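Local coordinates for protein SaTIE-TED (Staphylococcus aureus, PDB 6FX6) that is the thioester domain of a cell-wall-anchored (LPXTG) surface protein, its precise function unknown, and probably attaches covalently to host targets through a thioester, at residues K133-K145 with G154-V166. Numbering follows the deposited sequence.
Sequences KEAEQRASFHKQK and GVFVDTNNTLSNV
Asp158 meets Ala139, Ser140 and Phe141 from an Asx turn, defined by Asn160 N donating back to Asp158 OD1, where the chain leaves strand 154-157. The turn packs against the linker between helix 121-134 and strand 145-149. Along the Asp158 side chain, CB lies 3.8 Å from Phe141 CE2, and the ring and carboxylate planes are 66° apart. With CG anti to the backbone N (chi1 175°), the carboxylate is carried on to the linker, where CG is 3.7 Å from Ala139 CB. OD1 accepts a fairly straight bond from Ser140 N at 2.8 Å, while Asn160 N approaches it from the opposite face of the carboxylate. OD2 takes Thr162 N and, on its syn side, Thr162 OG1. Four donors thus hold this buried carboxylate, two on each oxygen, which fixes its rotation and would help to stabilise a negative charge.

The Phe141 ring presents its edge to Val157 O and Asp158 N, and its CZ touches Leu163 CD2. Leu184 and Leu200 also touch this side chain, so the ring lies between the sheet of strand 183-188 and that of strand 195-201. Ser140 answers the turn with its side chain: Thr159 N donates to Ser140 OG at 3.0 Å. Two residues before Ser140 on the linker, Arg138 O takes Asn160 ND2 at 2.8 Å, almost in line with the C=O bond, although the N-H...O angle is only 130°.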
# COMPACT_ATOMS: atom_id res chain seq x y z
N LYS A 133 -7.58 -6.57 3.37
CA LYS A 133 -8.99 -6.60 3.79
C LYS A 133 -9.20 -5.82 5.09
O LYS A 133 -10.16 -5.08 5.21
CB LYS A 133 -9.48 -8.04 3.96
CG LYS A 133 -10.99 -8.18 4.16
CD LYS A 133 -11.41 -9.64 4.06
CE LYS A 133 -12.85 -9.86 4.50
NZ LYS A 133 -13.84 -9.28 3.55
N GLU A 134 -8.29 -5.99 6.05
CA GLU A 134 -8.35 -5.27 7.34
C GLU A 134 -8.24 -3.75 7.19
O GLU A 134 -8.86 -3.00 7.96
CB GLU A 134 -7.28 -5.78 8.31
CG GLU A 134 -7.63 -7.13 8.94
CD GLU A 134 -6.47 -7.80 9.69
OE1 GLU A 134 -5.30 -7.39 9.54
OE2 GLU A 134 -6.75 -8.77 10.44
N ALA A 135 -7.48 -3.29 6.19
CA ALA A 135 -7.32 -1.86 5.90
C ALA A 135 -8.60 -1.15 5.41
O ALA A 135 -8.64 0.08 5.41
CB ALA A 135 -6.20 -1.64 4.88
N GLU A 136 -9.61 -1.91 4.99
CA GLU A 136 -10.93 -1.36 4.68
C GLU A 136 -11.74 -1.00 5.93
O GLU A 136 -12.65 -0.18 5.85
CB GLU A 136 -11.76 -2.34 3.84
CG GLU A 136 -11.19 -2.66 2.46
CD GLU A 136 -12.02 -3.68 1.68
OE1 GLU A 136 -13.03 -4.20 2.22
OE2 GLU A 136 -11.66 -3.97 0.52
N GLN A 137 -11.42 -1.61 7.06
CA GLN A 137 -12.18 -1.41 8.29
C GLN A 137 -11.90 -0.03 8.88
O GLN A 137 -10.78 0.47 8.81
CB GLN A 137 -11.87 -2.49 9.34
CG GLN A 137 -12.11 -3.93 8.87
CD GLN A 137 -13.50 -4.16 8.30
OE1 GLN A 137 -14.49 -3.64 8.82
NE2 GLN A 137 -13.58 -4.95 7.24
N ARG A 138 -12.95 0.58 9.45
CA ARG A 138 -12.89 1.92 10.02
C ARG A 138 -13.37 1.89 11.46
O ARG A 138 -14.15 1.01 11.84
CB ARG A 138 -13.74 2.88 9.19
CG ARG A 138 -13.27 3.06 7.75
CD ARG A 138 -11.98 3.86 7.68
NE ARG A 138 -11.49 4.03 6.31
CZ ARG A 138 -10.76 3.15 5.62
NH1 ARG A 138 -10.38 3.44 4.38
NH2 ARG A 138 -10.40 1.97 6.14
N ALA A 139 -12.90 2.85 12.25
CA ALA A 139 -13.33 3.00 13.64
C ALA A 139 -14.84 3.19 13.76
O ALA A 139 -15.50 3.63 12.82
CB ALA A 139 -12.60 4.17 14.28
N SER A 140 -15.39 2.84 14.93
CA SER A 140 -16.84 2.96 15.16
C SER A 140 -17.31 4.42 15.18
O SER A 140 -18.48 4.70 14.90
CB SER A 140 -17.22 2.28 16.47
OG SER A 140 -16.55 2.88 17.57
N PHE A 141 -16.41 5.35 15.50
CA PHE A 141 -16.71 6.79 15.47
C PHE A 141 -16.36 7.48 14.14
O PHE A 141 -16.37 8.71 14.06
CB PHE A 141 -16.08 7.50 16.68
CG PHE A 141 -14.61 7.23 16.87
CD1 PHE A 141 -13.66 7.76 16.00
CD2 PHE A 141 -14.16 6.46 17.94
CE1 PHE A 141 -12.30 7.51 16.19
CE2 PHE A 141 -12.81 6.21 18.13
CZ PHE A 141 -11.88 6.74 17.26
N HIS A 142 -16.07 6.70 13.10
CA HIS A 142 -15.70 7.22 11.78
C HIS A 142 -16.80 8.12 11.20
O HIS A 142 -17.96 7.74 11.19
CB HIS A 142 -15.43 6.05 10.82
CG HIS A 142 -14.94 6.46 9.47
ND1 HIS A 142 -13.90 7.35 9.30
CD2 HIS A 142 -15.32 6.08 8.23
CE1 HIS A 142 -13.67 7.51 8.01
NE2 HIS A 142 -14.52 6.75 7.34
N LYS A 143 -16.39 9.30 10.74
CA LYS A 143 -17.28 10.34 10.20
C LYS A 143 -18.21 11.04 11.21
O LYS A 143 -19.00 11.89 10.80
CB LYS A 143 -18.15 9.83 9.03
CG LYS A 143 -17.42 9.11 7.92
CD LYS A 143 -18.38 8.86 6.77
CE LYS A 143 -17.90 7.77 5.83
NZ LYS A 143 -19.00 7.33 4.92
N GLN A 144 -18.13 10.72 12.50
CA GLN A 144 -19.04 11.29 13.49
C GLN A 144 -18.55 12.67 13.96
O GLN A 144 -17.37 13.00 13.84
CB GLN A 144 -19.24 10.35 14.68
CG GLN A 144 -19.98 9.07 14.29
CD GLN A 144 -20.42 8.23 15.48
OE1 GLN A 144 -19.74 8.17 16.52
NE2 GLN A 144 -21.56 7.56 15.34
N LYS A 145 -19.51 13.45 14.45
CA LYS A 145 -19.26 14.74 15.08
C LYS A 145 -19.58 14.60 16.55
O LYS A 145 -20.66 14.15 16.91
CB LYS A 145 -20.15 15.82 14.46
CG LYS A 145 -19.84 16.14 13.01
CD LYS A 145 -20.80 17.18 12.46
CE LYS A 145 -20.60 17.42 10.97
NZ LYS A 145 -19.37 18.20 10.67
N GLY A 154 -11.30 14.40 26.69
CA GLY A 154 -12.33 13.49 26.18
C GLY A 154 -11.74 12.15 25.78
O GLY A 154 -10.60 12.08 25.30
N VAL A 155 -12.52 11.09 25.98
CA VAL A 155 -12.14 9.73 25.64
C VAL A 155 -13.20 9.16 24.71
O VAL A 155 -14.39 9.27 24.98
CB VAL A 155 -12.01 8.86 26.91
CG1 VAL A 155 -11.79 7.39 26.56
CG2 VAL A 155 -10.87 9.39 27.78
N PHE A 156 -12.76 8.58 23.59
CA PHE A 156 -13.66 8.02 22.59
C PHE A 156 -13.22 6.60 22.30
O PHE A 156 -12.08 6.37 21.89
CB PHE A 156 -13.63 8.87 21.32
CG PHE A 156 -13.96 10.31 21.57
CD1 PHE A 156 -15.28 10.71 21.75
CD2 PHE A 156 -12.95 11.27 21.65
CE1 PHE A 156 -15.59 12.05 22.00
CE2 PHE A 156 -13.25 12.61 21.89
CZ PHE A 156 -14.57 13.00 22.07
N VAL A 157 -14.13 5.65 22.54
CA VAL A 157 -13.83 4.24 22.40
C VAL A 157 -14.18 3.79 20.98
O VAL A 157 -15.27 4.06 20.49
CB VAL A 157 -14.63 3.39 23.41
CG1 VAL A 157 -14.36 1.90 23.22
CG2 VAL A 157 -14.30 3.81 24.84
N ASP A 158 -13.24 3.10 20.35
CA ASP A 158 -13.47 2.44 19.07
C ASP A 158 -13.96 1.01 19.33
O ASP A 158 -13.16 0.11 19.57
CB ASP A 158 -12.19 2.42 18.23
CG ASP A 158 -12.34 1.64 16.93
OD1 ASP A 158 -13.48 1.42 16.48
OD2 ASP A 158 -11.30 1.25 16.35
N THR A 159 -15.27 0.80 19.25
CA THR A 159 -15.86 -0.54 19.41
C THR A 159 -15.59 -1.49 18.23
O THR A 159 -15.87 -2.69 18.35
CB THR A 159 -17.38 -0.47 19.68
OG1 THR A 159 -18.03 0.31 18.67
CG2 THR A 159 -17.66 0.15 21.04
N ASN A 160 -15.08 -0.99 17.10
CA ASN A 160 -14.64 -1.84 15.98
C ASN A 160 -13.24 -2.47 16.14
O ASN A 160 -12.85 -3.27 15.29
CB ASN A 160 -14.69 -1.07 14.64
CG ASN A 160 -16.05 -1.15 13.95
OD1 ASN A 160 -17.08 -1.38 14.58
ND2 ASN A 160 -16.04 -0.96 12.63
N ASN A 161 -12.50 -2.09 17.18
CA ASN A 161 -11.20 -2.71 17.50
C ASN A 161 -10.18 -2.54 16.35
O ASN A 161 -9.58 -3.51 15.87
CB ASN A 161 -11.42 -4.20 17.89
CG ASN A 161 -10.17 -4.88 18.45
OD1 ASN A 161 -9.34 -4.26 19.13
ND2 ASN A 161 -10.03 -6.17 18.17
N THR A 162 -10.01 -1.29 15.90
CA THR A 162 -9.11 -0.98 14.78
C THR A 162 -7.93 -0.06 15.12
O THR A 162 -7.07 0.15 14.27
CB THR A 162 -9.86 -0.30 13.61
OG1 THR A 162 -10.37 0.97 14.04
CG2 THR A 162 -11.01 -1.18 13.11
N LEU A 163 -7.86 0.48 16.34
CA LEU A 163 -6.88 1.54 16.62
C LEU A 163 -5.42 1.07 16.67
O LEU A 163 -4.52 1.88 16.47
CB LEU A 163 -7.25 2.33 17.88
CG LEU A 163 -8.63 3.02 17.85
CD1 LEU A 163 -8.75 4.01 19.00
CD2 LEU A 163 -8.90 3.73 16.52
N SER A 164 -5.19 -0.23 16.89
CA SER A 164 -3.83 -0.81 16.82
C SER A 164 -3.17 -0.77 15.42
O SER A 164 -1.96 -0.93 15.33
CB SER A 164 -3.83 -2.26 17.34
OG SER A 164 -4.38 -3.15 16.38
N ASN A 165 -3.96 -0.59 14.36
CA ASN A 165 -3.44 -0.43 12.99
C ASN A 165 -3.06 1.03 12.61
O ASN A 165 -2.55 1.26 11.51
CB ASN A 165 -4.48 -0.92 11.97
CG ASN A 165 -4.88 -2.37 12.18
OD1 ASN A 165 -4.08 -3.28 11.94
ND2 ASN A 165 -6.12 -2.59 12.60
N VAL A 166 -3.30 1.99 13.51
CA VAL A 166 -3.05 3.41 13.23
C VAL A 166 -1.55 3.71 13.27
O VAL A 166 -0.88 3.46 14.28
CB VAL A 166 -3.81 4.31 14.24
CG1 VAL A 166 -3.42 5.78 14.06
CG2 VAL A 166 -5.31 4.12 14.08